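Local structure of tengpin (Thermoanaerobacter tengcongensis, 2VH4) at residues N150-K155 / G330-A335; F274-T279 / T322-D327; S95-A100 / V172-E177. The protein probably inhibits serine proteases, as serpins generally do, and is seen here in a latent conformation that forms loop C-sheet polymers. One frame throughout, in Å; residues are numbered along the deposited sequence.

Contact 1 (N150-K155 / G330-A335); sequences NGMIDK and GTKAGA
Met152 and Ile153 pack from a loop onto the face of a β-strand, in the part of the serpin fold where the linker after helix 135-148 crosses β-sheet A. Strand 330-342 occupies the central position taken by the inserted reactive-centre loop in latent serpins, between strands 164-177 and 314-326. Asn150, at positive phi, is the C-prime residue of the Schellman motif that closes the helix, and the linker turns from there onto the strand. No hydrogen bond joins the two segments. Met152 lies across the Lys332 side chain at about a right angle, its CE 3.8 Å from Lys332 CB, while its SD sits 3.6 Å from Ala333 C. With CG anti to the carbonyl carbon (chi1 -70°), the thioether runs along the strand backbone toward Lys332. Gly334 has no side chain to block this face, which lets Met152 and Ile153 settle close to the main chain. Shortening Met152 to an alanine would probably open a gap over the Ala333-Gly334 peptide and leave the aliphatic start of Lys332 without its mate. Beside Met152, Ile153 CD1 rests 3.7 Å from Gly334 O.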
ATOM      1  N   ASN A 150      -3.420  14.263  -4.563  1.00 10.31           N
ATOM      2  CA  ASN A 150      -3.652  15.102  -5.750  1.00 10.50           C
ATOM      3  C   ASN A 150      -5.040  14.884  -6.359  1.00 10.18           C
ATOM      4  O   ASN A 150      -5.199  14.882  -7.580  1.00 10.10           O
ATOM      5  CB  ASN A 150      -2.567  14.901  -6.830  1.00 10.98           C
ATOM      6  CG  ASN A 150      -1.136  14.914  -6.275  1.00 16.78           C
ATOM      7  OD1 ASN A 150      -0.190  14.621  -7.007  1.00 21.51           O
ATOM      8  ND2 ASN A 150      -0.972  15.245  -4.991  1.00 17.43           N
ATOM      9  N   GLY A 151      -6.040  14.680  -5.506  1.00  9.48           N
ATOM     10  CA  GLY A 151      -7.414  14.494  -5.967  1.00  9.40           C
ATOM     11  C   GLY A 151      -7.762  13.084  -6.417  1.00 10.59           C
ATOM     12  O   GLY A 151      -8.880  12.832  -6.849  1.00 10.55           O
ATOM     13  N   MET A 152      -6.819  12.153  -6.305  1.00 11.89           N
ATOM     14  CA  MET A 152      -7.078  10.767  -6.711  1.00 12.27           C
ATOM     15  C   MET A 152      -8.014  10.048  -5.734  1.00 14.08           C
ATOM     16  O   MET A 152      -8.834   9.220  -6.139  1.00 14.58           O
ATOM     17  CB  MET A 152      -5.772  10.007  -6.901  1.00 11.11           C
ATOM     18  CG  MET A 152      -4.992  10.462  -8.130  1.00  8.98           C
ATOM     19  SD  MET A 152      -3.480   9.520  -8.385  1.00 10.85           S
ATOM     20  CE  MET A 152      -2.424  10.801  -9.078  1.00 12.42           C
ATOM     21  N   ILE A 153      -7.888  10.390  -4.455  1.00 15.46           N
ATOM     22  CA  ILE A 153      -8.780   9.909  -3.408  1.00 15.81           C
ATOM     23  C   ILE A 153      -9.204  11.108  -2.554  1.00 17.32           C
ATOM     24  O   ILE A 153      -8.394  11.659  -1.803  1.00 17.84           O
ATOM     25  CB  ILE A 153      -8.090   8.841  -2.539  1.00 15.16           C
ATOM     26  CG1 ILE A 153      -7.777   7.595  -3.380  1.00 15.10           C
ATOM     27  CG2 ILE A 153      -8.956   8.487  -1.337  1.00 13.69           C
ATOM     28  CD1 ILE A 153      -6.542   6.837  -2.955  1.00  8.32           C
ATOM     29  N   ASP A 154     -10.460  11.528  -2.680  1.00 18.20           N
ATOM     30  CA  ASP A 154     -10.914  12.708  -1.938  1.00 20.21           C
ATOM     31  C   ASP A 154     -11.582  12.424  -0.597  1.00 19.86           C
ATOM     32  O   ASP A 154     -11.697  13.328   0.228  1.00 20.45           O
ATOM     33  CB  ASP A 154     -11.763  13.662  -2.800  1.00 20.99           C
ATOM     34  CG  ASP A 154     -12.732  12.943  -3.704  1.00 23.90           C
ATOM     35  OD1 ASP A 154     -12.774  13.294  -4.907  1.00 24.14           O
ATOM     36  OD2 ASP A 154     -13.446  12.039  -3.220  1.00 25.58           O
ATOM     37  N   LYS A 155     -12.004  11.184  -0.370  1.00 19.79           N
ATOM     38  CA  LYS A 155     -12.636  10.818   0.901  1.00 19.71           C
ATOM     39  C   LYS A 155     -12.110   9.493   1.468  1.00 19.85           C
ATOM     40  O   LYS A 155     -11.966   8.513   0.738  1.00 19.19           O
ATOM     41  CB  LYS A 155     -14.168  10.790   0.756  1.00 19.89           C
ATOM     42  CG  LYS A 155     -14.808  12.172   0.541  1.00 20.17           C
ATOM     43  CD  LYS A 155     -16.328  12.142   0.613  1.00 19.92           C
ATOM     44  N   GLY A 330       1.082   7.357 -19.467  1.00  8.08           N
ATOM     45  CA  GLY A 330       1.729   6.906 -18.245  1.00  8.07           C
ATOM     46  C   GLY A 330       0.801   6.274 -17.233  1.00  8.32           C
ATOM     47  O   GLY A 330      -0.109   5.517 -17.581  1.00  8.19           O
ATOM     48  N   THR A 331       1.045   6.587 -15.965  1.00  9.12           N
ATOM     49  CA  THR A 331       0.292   6.006 -14.867  1.00  8.58           C
ATOM     50  C   THR A 331       0.125   7.005 -13.738  1.00  9.48           C
ATOM     51  O   THR A 331       1.085   7.652 -13.306  1.00  9.74           O
ATOM     52  CB  THR A 331       0.976   4.727 -14.330  1.00  8.05           C
ATOM     53  OG1 THR A 331       1.185   3.810 -15.405  1.00 10.23           O
ATOM     54  CG2 THR A 331       0.125   4.043 -13.272  1.00  7.92           C
ATOM     55  N   LYS A 332      -1.115   7.134 -13.284  1.00 11.13           N
ATOM     56  CA  LYS A 332      -1.436   7.851 -12.063  1.00 12.78           C
ATOM     57  C   LYS A 332      -1.870   6.806 -11.042  1.00 11.34           C
ATOM     58  O   LYS A 332      -2.663   5.923 -11.359  1.00 10.94           O
ATOM     59  CB  LYS A 332      -2.575   8.847 -12.305  1.00 13.21           C
ATOM     60  CG  LYS A 332      -2.198  10.080 -13.115  1.00 16.59           C
ATOM     61  CD  LYS A 332      -3.453  10.837 -13.566  1.00 15.61           C
ATOM     62  CE  LYS A 332      -3.201  12.348 -13.710  1.00 24.30           C
ATOM     63  NZ  LYS A 332      -2.204  12.712 -14.770  1.00 22.59           N
ATOM     64  N   ALA A 333      -1.345   6.897  -9.826  1.00 10.05           N
ATOM     65  CA  ALA A 333      -1.713   5.955  -8.776  1.00  9.24           C
ATOM     66  C   ALA A 333      -1.696   6.606  -7.402  1.00  8.80           C
ATOM     67  O   ALA A 333      -0.775   7.347  -7.057  1.00  8.02           O
ATOM     68  CB  ALA A 333      -0.811   4.722  -8.803  1.00  8.78           C
ATOM     69  N   GLY A 334      -2.733   6.322  -6.627  1.00  8.60           N
ATOM     70  CA  GLY A 334      -2.874   6.906  -5.306  1.00  9.29           C
ATOM     71  C   GLY A 334      -3.257   5.867  -4.283  1.00  9.30           C
ATOM     72  O   GLY A 334      -3.916   4.874  -4.611  1.00 10.08           O
ATOM     73  N   ALA A 335      -2.837   6.095  -3.042  1.00  8.65           N
ATOM     74  CA  ALA A 335      -3.174   5.199  -1.944  1.00  9.78           C
ATOM     75  C   ALA A 335      -3.330   5.937  -0.621  1.00 10.29           C
ATOM     76  O   ALA A 335      -2.600   6.893  -0.326  1.00 10.19           O
ATOM     77  CB  ALA A 335      -2.143   4.100  -1.811  1.00  8.66           C
TER

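Contact 2 (F274-T279 / T322-D327); sequences FKYEYT and TFISVD
Phe274 and Tyr276 each lay a ring face against the aliphatic residue opposite, Val326 and Ile324, on one side of an antiparallel pair in serpin β-sheet A. The paired segments run at 172° to each other, and six backbone hydrogen bonds fix their register: Phe274, Tyr276 and Tyr278 each donate to and accept from Val326, Ile324 and Thr322 respectively. The Val326 N to Phe274 O bond, 2.8 Å, is the shortest.

The main bump is the Ile324 methyl CG2, the one that also reaches the neighbouring ring. It fits the hollow between the two aromatics, lying over one face of Tyr276, 4.0 Å from the ring centroid in a CH-pi contact, and in the plane of Phe274 at its edge, 3.8 Å from CE1. The Phe274 ring is turned so that its face meets Val326, whose CB stands 4.1 Å from the ring centroid in a second CH-pi contact, while Val326 CG2 reaches Phe274 CZ at 3.6 Å. CG of Phe274 (chi1 55°) and of Tyr276 (chi1 59°) sits between backbone N and carbonyl carbon, the crowded position, which swings the rings across toward the partner strand. Tyr278 instead has its ring turned away, and its CB abuts Thr322 OG1 at 3.4 Å; that hydroxyl is hydrogen-bonded to Leu40 O.

On the reverse face the Phe323 ring is edged by aliphatic carbons, with Lys275 CE in its plane 3.8 Å from CE1 and Glu277 CG near CD1.

The Phe274, Tyr276 and Ile324 side meets Phe361 of strand 359-365, and Leu40 of strand 39-41 adjoins Tyr276 and Ile324. Strand 314-326 is held on its other flank by strand 330-342, and Met152, in the loop after helix 135-148, packs on Phe323.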
ATOM      1  N   PHE A 274      -6.511   0.629 -18.108  1.00  9.52           N
ATOM      2  CA  PHE A 274      -7.464   0.502 -17.001  1.00  8.35           C
ATOM      3  C   PHE A 274      -7.444   1.671 -16.039  1.00  8.01           C
ATOM      4  O   PHE A 274      -6.412   2.316 -15.829  1.00  7.68           O
ATOM      5  CB  PHE A 274      -7.304  -0.825 -16.244  1.00  7.89           C
ATOM      6  CG  PHE A 274      -5.913  -1.085 -15.716  1.00  9.57           C
ATOM      7  CD1 PHE A 274      -5.521  -0.604 -14.470  1.00  6.97           C
ATOM      8  CD2 PHE A 274      -5.011  -1.855 -16.449  1.00 10.88           C
ATOM      9  CE1 PHE A 274      -4.240  -0.866 -13.969  1.00  8.31           C
ATOM     10  CE2 PHE A 274      -3.725  -2.120 -15.954  1.00 11.90           C
ATOM     11  CZ  PHE A 274      -3.344  -1.621 -14.711  1.00  8.34           C
ATOM     12  N   LYS A 275      -8.615   1.936 -15.470  1.00  8.00           N
ATOM     13  CA  LYS A 275      -8.798   2.997 -14.501  1.00  8.60           C
ATOM     14  C   LYS A 275      -9.869   2.569 -13.508  1.00  8.86           C
ATOM     15  O   LYS A 275     -11.011   2.321 -13.898  1.00  8.34           O
ATOM     16  CB  LYS A 275      -9.206   4.301 -15.196  1.00  8.00           C
ATOM     17  CG  LYS A 275      -9.568   5.422 -14.241  1.00  7.26           C
ATOM     18  CD  LYS A 275      -9.930   6.699 -14.981  1.00  9.02           C
ATOM     19  CE  LYS A 275     -10.417   7.767 -14.024  1.00  7.60           C
ATOM     20  NZ  LYS A 275     -11.842   7.533 -13.638  1.00 11.60           N
ATOM     21  N   TYR A 276      -9.503   2.487 -12.230  1.00  8.75           N
ATOM     22  CA  TYR A 276     -10.471   2.130 -11.196  1.00 10.31           C
ATOM     23  C   TYR A 276     -10.082   2.594  -9.794  1.00 10.63           C
ATOM     24  O   TYR A 276      -8.942   2.991  -9.549  1.00 11.03           O
ATOM     25  CB  TYR A 276     -10.747   0.611 -11.197  1.00  9.75           C
ATOM     26  CG  TYR A 276      -9.524  -0.258 -10.967  1.00  9.91           C
ATOM     27  CD1 TYR A 276      -9.106  -0.585  -9.671  1.00  6.74           C
ATOM     28  CD2 TYR A 276      -8.788  -0.759 -12.045  1.00  8.77           C
ATOM     29  CE1 TYR A 276      -7.995  -1.374  -9.453  1.00  3.88           C
ATOM     30  CE2 TYR A 276      -7.674  -1.547 -11.838  1.00  7.14           C
ATOM     31  CZ  TYR A 276      -7.284  -1.855 -10.539  1.00  8.27           C
ATOM     32  OH  TYR A 276      -6.177  -2.645 -10.335  1.00  9.76           O
ATOM     33  N   GLU A 277     -11.060   2.542  -8.892  1.00 10.98           N
ATOM     34  CA  GLU A 277     -10.849   2.723  -7.460  1.00 11.49           C
ATOM     35  C   GLU A 277     -11.081   1.392  -6.762  1.00 10.16           C
ATOM     36  O   GLU A 277     -11.824   0.540  -7.262  1.00  9.49           O
ATOM     37  CB  GLU A 277     -11.814   3.760  -6.898  1.00 12.10           C
ATOM     38  CG  GLU A 277     -11.644   5.149  -7.479  1.00 17.67           C
ATOM     39  CD  GLU A 277     -12.788   6.068  -7.119  1.00 21.06           C
ATOM     40  OE1 GLU A 277     -13.883   5.555  -6.799  1.00 25.60           O
ATOM     41  OE2 GLU A 277     -12.593   7.304  -7.159  1.00 21.61           O
ATOM     42  N   TYR A 278     -10.448   1.229  -5.602  1.00  9.43           N
ATOM     43  CA  TYR A 278     -10.510  -0.006  -4.829  1.00  8.15           C
ATOM     44  C   TYR A 278     -10.466   0.308  -3.343  1.00  7.54           C
ATOM     45  O   TYR A 278      -9.735   1.201  -2.906  1.00  5.29           O
ATOM     46  CB  TYR A 278      -9.343  -0.908  -5.218  1.00  8.81           C
ATOM     47  CG  TYR A 278      -9.267  -2.251  -4.529  1.00 11.07           C
ATOM     48  CD1 TYR A 278     -10.142  -3.287  -4.866  1.00 14.01           C
ATOM     49  CD2 TYR A 278      -8.287  -2.505  -3.575  1.00 11.96           C
ATOM     50  CE1 TYR A 278     -10.052  -4.534  -4.248  1.00  8.90           C
ATOM     51  CE2 TYR A 278      -8.192  -3.752  -2.951  1.00 10.33           C
ATOM     52  CZ  TYR A 278      -9.076  -4.754  -3.295  1.00  9.84           C
ATOM     53  OH  TYR A 278      -8.984  -5.984  -2.686  1.00 14.07           O
ATOM     54  N   THR A 279     -11.265  -0.425  -2.574  1.00  8.14           N
ATOM     55  CA  THR A 279     -11.276  -0.306  -1.119  1.00  8.16           C
ATOM     56  C   THR A 279     -11.132  -1.690  -0.504  1.00  8.16           C
ATOM     57  O   THR A 279     -11.820  -2.629  -0.908  1.00  8.75           O
ATOM     58  CB  THR A 279     -12.576   0.367  -0.611  1.00  7.86           C
ATOM     59  OG1 THR A 279     -12.745   1.639  -1.251  1.00 11.09           O
ATOM     60  CG2 THR A 279     -12.523   0.594   0.881  1.00  8.42           C
ATOM     61  N   THR A 322      -7.340   2.805  -2.781  1.00  9.15           N
ATOM     62  CA  THR A 322      -6.386   3.031  -3.853  1.00  8.22           C
ATOM     63  C   THR A 322      -7.099   3.461  -5.139  1.00  8.28           C
ATOM     64  O   THR A 322      -8.312   3.295  -5.273  1.00  7.07           O
ATOM     65  CB  THR A 322      -5.557   1.768  -4.136  1.00  7.54           C
ATOM     66  OG1 THR A 322      -6.437   0.701  -4.496  1.00  5.52           O
ATOM     67  CG2 THR A 322      -4.734   1.352  -2.911  1.00  9.90           C
ATOM     68  N   PHE A 323      -6.321   4.014  -6.069  1.00  7.98           N
ATOM     69  CA  PHE A 323      -6.802   4.472  -7.376  1.00  8.46           C
ATOM     70  C   PHE A 323      -5.655   4.316  -8.353  1.00  7.67           C
ATOM     71  O   PHE A 323      -4.510   4.579  -7.999  1.00  8.89           O
ATOM     72  CB  PHE A 323      -7.237   5.952  -7.314  1.00  8.09           C
ATOM     73  CG  PHE A 323      -7.377   6.613  -8.664  1.00  8.99           C
ATOM     74  CD1 PHE A 323      -8.556   6.490  -9.400  1.00  8.99           C
ATOM     75  CD2 PHE A 323      -6.325   7.359  -9.205  1.00 10.22           C
ATOM     76  CE1 PHE A 323      -8.684   7.098 -10.655  1.00  6.22           C
ATOM     77  CE2 PHE A 323      -6.446   7.982 -10.457  1.00  3.99           C
ATOM     78  CZ  PHE A 323      -7.625   7.852 -11.179  1.00  7.21           C
ATOM     79  N   ILE A 324      -5.953   3.885  -9.574  1.00  7.21           N
ATOM     80  CA  ILE A 324      -4.935   3.819 -10.629  1.00  5.39           C
ATOM     81  C   ILE A 324      -5.528   4.123 -12.003  1.00  4.20           C
ATOM     82  O   ILE A 324      -6.683   3.802 -12.266  1.00  4.52           O
ATOM     83  CB  ILE A 324      -4.184   2.460 -10.626  1.00  5.26           C
ATOM     84  CG1 ILE A 324      -2.975   2.497 -11.570  1.00  4.14           C
ATOM     85  CG2 ILE A 324      -5.154   1.283 -10.926  1.00  6.42           C
ATOM     86  CD1 ILE A 324      -1.965   1.378 -11.342  1.00  3.49           C
ATOM     87  N   SER A 325      -4.740   4.765 -12.859  1.00  3.97           N
ATOM     88  CA  SER A 325      -5.100   4.944 -14.267  1.00  3.48           C
ATOM     89  C   SER A 325      -3.892   4.673 -15.145  1.00  4.67           C
ATOM     90  O   SER A 325      -2.924   5.434 -15.135  1.00  5.43           O
ATOM     91  CB  SER A 325      -5.634   6.350 -14.533  1.00  3.61           C
ATOM     92  OG  SER A 325      -6.189   6.445 -15.835  1.00  3.15           O
ATOM     93  N   VAL A 326      -3.946   3.573 -15.886  1.00  4.46           N
ATOM     94  CA  VAL A 326      -2.895   3.236 -16.835  1.00  5.38           C
ATOM     95  C   VAL A 326      -3.411   3.519 -18.246  1.00  6.01           C
ATOM     96  O   VAL A 326      -4.368   2.892 -18.703  1.00  6.08           O
ATOM     97  CB  VAL A 326      -2.428   1.756 -16.693  1.00  5.58           C
ATOM     98  CG1 VAL A 326      -1.484   1.376 -17.823  1.00  4.52           C
ATOM     99  CG2 VAL A 326      -1.753   1.529 -15.335  1.00  7.36           C
ATOM    100  N   ASP A 327      -2.770   4.472 -18.915  1.00  5.24           N
ATOM    101  CA  ASP A 327      -3.155   4.875 -20.249  1.00  6.07           C
ATOM    102  C   ASP A 327      -1.924   4.988 -21.154  1.00  6.57           C
ATOM    103  O   ASP A 327      -0.852   4.461 -20.833  1.00  7.30           O
ATOM    104  CB  ASP A 327      -3.926   6.197 -20.193  1.00  6.85           C
ATOM    105  CG  ASP A 327      -3.051   7.382 -19.786  1.00 12.07           C
ATOM    106  OD1 ASP A 327      -1.927   7.189 -19.267  1.00 16.54           O
ATOM    107  OD2 ASP A 327      -3.497   8.525 -19.991  1.00 14.03           O
TER

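Contact 3 (S95-A100 / V172-E177); sequences SKLTIA and VAFDAE
Lys96 N donates to Asp175 O at 2.7 Å, the shortest polar bond between these two antiparallel strands of serpin β-sheet A. The N-H approaches from 37° out of the carbonyl plane, not on a lone pair, and Lys96 CB comes to 3.3 Å from Asp175 O. The return bond from Asp175 N ends on Lys96 O, and Thr98 and Ala173 form the next hydrogen-bonded pair. Ala173 O receives Thr98 N at 3.0 Å in the carbonyl plane, together with a CA-H...O contact from Leu97.

The apolar work falls to the face carrying Leu97, Ile99, Val172 and Phe174. Leu97 CG lies anti to its own N (chi1 -172°), which brings CD1 back toward the partner strand, 3.8 Å from Phe174 CD1 at the ring edge and 4.1 Å from Val172 CG1. Ile99 CG1 runs alongside Val172 CG2, 4.2 Å away. On the reverse face Thr98 OG1 rests 3.5 Å from Ala173 CB; Lys96 NZ and Asp175 OD2, oppositely charged, stay 4.7 Å apart, and OD2 has a long, weak ion pair with Lys332 NZ.

Helix 43-54 packs against Ile99 and Val172, strand 371-377 against Leu97, Val172 and Phe174, and strand 330-342 bonds along the other flank of strand 164-177.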
ATOM      1  N   SER A  95       7.963  11.998 -13.270  1.00 11.69           N
ATOM      2  CA  SER A  95       8.275  10.854 -12.421  1.00 12.40           C
ATOM      3  C   SER A  95       8.025  11.208 -10.955  1.00 11.77           C
ATOM      4  O   SER A  95       8.936  11.163 -10.126  1.00 12.21           O
ATOM      5  CB  SER A  95       9.728  10.415 -12.657  1.00 12.43           C
ATOM      6  OG  SER A  95      10.192   9.561 -11.629  1.00 15.63           O
ATOM      7  N   LYS A  96       6.780  11.566 -10.649  1.00 10.99           N
ATOM      8  CA  LYS A  96       6.422  12.102  -9.333  1.00 11.14           C
ATOM      9  C   LYS A  96       6.030  11.023  -8.339  1.00  9.90           C
ATOM     10  O   LYS A  96       5.230  10.139  -8.656  1.00 10.09           O
ATOM     11  CB  LYS A  96       5.269  13.107  -9.447  1.00 11.36           C
ATOM     12  CG  LYS A  96       5.540  14.324 -10.327  1.00 12.26           C
ATOM     13  CD  LYS A  96       4.356  15.279 -10.272  1.00 12.86           C
ATOM     14  CE  LYS A  96       4.613  16.523 -11.087  1.00 14.26           C
ATOM     15  NZ  LYS A  96       3.358  17.288 -11.305  1.00 18.93           N
ATOM     16  N   LEU A  97       6.600  11.103  -7.140  1.00  9.10           N
ATOM     17  CA  LEU A  97       6.161  10.294  -6.006  1.00  9.34           C
ATOM     18  C   LEU A  97       6.243  11.124  -4.737  1.00  9.64           C
ATOM     19  O   LEU A  97       7.318  11.617  -4.393  1.00 11.82           O
ATOM     20  CB  LEU A  97       6.993   9.014  -5.849  1.00  9.14           C
ATOM     21  CG  LEU A  97       6.493   8.005  -4.802  1.00  9.34           C
ATOM     22  CD1 LEU A  97       5.352   7.147  -5.347  1.00 12.41           C
ATOM     23  CD2 LEU A  97       7.607   7.116  -4.311  1.00 11.98           C
ATOM     24  N   THR A  98       5.105  11.284  -4.062  1.00  7.91           N
ATOM     25  CA  THR A  98       5.044  11.972  -2.769  1.00  7.69           C
ATOM     26  C   THR A  98       4.433  11.079  -1.702  1.00  6.67           C
ATOM     27  O   THR A  98       3.566  10.247  -1.974  1.00  5.21           O
ATOM     28  CB  THR A  98       4.204  13.269  -2.819  1.00  8.15           C
ATOM     29  OG1 THR A  98       2.960  13.002  -3.484  1.00  9.69           O
ATOM     30  CG2 THR A  98       4.960  14.390  -3.537  1.00  7.71           C
ATOM     31  N   ILE A  99       4.891  11.268  -0.476  1.00  7.34           N
ATOM     32  CA  ILE A  99       4.415  10.482   0.642  1.00  7.76           C
ATOM     33  C   ILE A  99       4.127  11.429   1.798  1.00  7.88           C
ATOM     34  O   ILE A  99       4.929  12.320   2.095  1.00  8.33           O
ATOM     35  CB  ILE A  99       5.446   9.402   1.044  1.00  7.51           C
ATOM     36  CG1 ILE A  99       5.790   8.518  -0.169  1.00  7.55           C
ATOM     37  CG2 ILE A  99       4.923   8.571   2.200  1.00  7.31           C
ATOM     38  CD1 ILE A  99       6.736   7.365   0.125  1.00  7.98           C
ATOM     39  N   ALA A 100       2.973  11.245   2.429  1.00  7.38           N
ATOM     40  CA  ALA A 100       2.560  12.100   3.537  1.00  7.57           C
ATOM     41  C   ALA A 100       1.962  11.269   4.653  1.00  8.34           C
ATOM     42  O   ALA A 100       1.245  10.294   4.409  1.00  8.42           O
ATOM     43  CB  ALA A 100       1.573  13.150   3.075  1.00  5.57           C
ATOM     44  N   VAL A 172      -0.100   8.331  -0.429  1.00  8.09           N
ATOM     45  CA  VAL A 172       0.902   8.169  -1.465  1.00  7.37           C
ATOM     46  C   VAL A 172       0.301   8.634  -2.796  1.00  8.68           C
ATOM     47  O   VAL A 172      -0.873   8.365  -3.098  1.00  9.36           O
ATOM     48  CB  VAL A 172       1.369   6.690  -1.565  1.00  7.37           C
ATOM     49  CG1 VAL A 172       2.118   6.427  -2.859  1.00  3.83           C
ATOM     50  CG2 VAL A 172       2.231   6.317  -0.366  1.00  8.67           C
ATOM     51  N   ALA A 173       1.103   9.339  -3.585  1.00  7.83           N
ATOM     52  CA  ALA A 173       0.674   9.797  -4.899  1.00  8.03           C
ATOM     53  C   ALA A 173       1.778   9.555  -5.914  1.00  8.39           C
ATOM     54  O   ALA A 173       2.933   9.959  -5.707  1.00  8.39           O
ATOM     55  CB  ALA A 173       0.288  11.273  -4.855  1.00  7.15           C
ATOM     56  N   PHE A 174       1.416   8.874  -6.998  1.00  8.47           N
ATOM     57  CA  PHE A 174       2.348   8.521  -8.064  1.00  9.20           C
ATOM     58  C   PHE A 174       1.826   9.082  -9.384  1.00  9.68           C
ATOM     59  O   PHE A 174       0.689   8.809  -9.766  1.00 10.61           O
ATOM     60  CB  PHE A 174       2.508   6.994  -8.135  1.00  9.71           C
ATOM     61  CG  PHE A 174       3.446   6.519  -9.217  1.00  9.82           C
ATOM     62  CD1 PHE A 174       4.825   6.527  -9.017  1.00 10.63           C
ATOM     63  CD2 PHE A 174       2.950   6.053 -10.430  1.00  8.42           C
ATOM     64  CE1 PHE A 174       5.696   6.092 -10.019  1.00  9.15           C
ATOM     65  CE2 PHE A 174       3.813   5.614 -11.438  1.00  9.74           C
ATOM     66  CZ  PHE A 174       5.189   5.631 -11.226  1.00  8.29           C
ATOM     67  N   ASP A 175       2.652   9.876 -10.063  1.00 10.13           N
ATOM     68  CA  ASP A 175       2.306  10.475 -11.358  1.00  9.78           C
ATOM     69  C   ASP A 175       3.548  10.458 -12.253  1.00 10.17           C
ATOM     70  O   ASP A 175       4.475  11.248 -12.059  1.00 10.75           O
ATOM     71  CB  ASP A 175       1.791  11.908 -11.163  1.00  9.24           C
ATOM     72  CG  ASP A 175       1.204  12.527 -12.438  1.00 10.90           C
ATOM     73  OD1 ASP A 175       1.384  11.984 -13.550  1.00 10.35           O
ATOM     74  OD2 ASP A 175       0.559  13.591 -12.323  1.00 14.04           O
ATOM     75  N   ALA A 176       3.566   9.545 -13.220  1.00  9.06           N
ATOM     76  CA  ALA A 176       4.714   9.392 -14.102  1.00  9.20           C
ATOM     77  C   ALA A 176       4.333   9.125 -15.556  1.00  9.60           C
ATOM     78  O   ALA A 176       3.283   8.536 -15.851  1.00  9.47           O
ATOM     79  CB  ALA A 176       5.643   8.293 -13.586  1.00  9.55           C
ATOM     80  N   GLU A 177       5.204   9.569 -16.458  1.00  9.20           N
ATOM     81  CA  GLU A 177       5.059   9.305 -17.882  1.00  9.41           C
ATOM     82  C   GLU A 177       5.872   8.086 -18.270  1.00  8.39           C
ATOM     83  O   GLU A 177       6.931   7.823 -17.685  1.00  8.53           O
ATOM     84  CB  GLU A 177       5.541  10.501 -18.702  1.00  9.50           C
ATOM     85  CG  GLU A 177       4.649  11.733 -18.614  1.00 13.69           C
ATOM     86  CD  GLU A 177       5.010  12.815 -19.630  1.00 12.31           C
ATOM     87  OE1 GLU A 177       5.825  12.547 -20.546  1.00 15.99           O
ATOM     88  OE2 GLU A 177       4.472  13.937 -19.508  1.00 13.64           O
TER

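Overall arrangement
From the N terminus, the chain first lays down segment 95-100, then passes helix 135-148 and the linker 150-155 before segment 172-177 returns to close contact 3. Contact 1 opens within that loop but closes only at 330-335, so the two cross. Segments 274-279 and 322-327 form contact 2, which closes inside the span of contact 1, just before the chain turns into strand 330-342. That strand ties the two pairs together: inserted between strands 164-177 and 314-326, it bonds to contact 3 on one flank and contact 2 on the other. Contacts 2 and 3, about 14 Å apart between centres, do not touch, while the linker of contact 1 packs across the sheet.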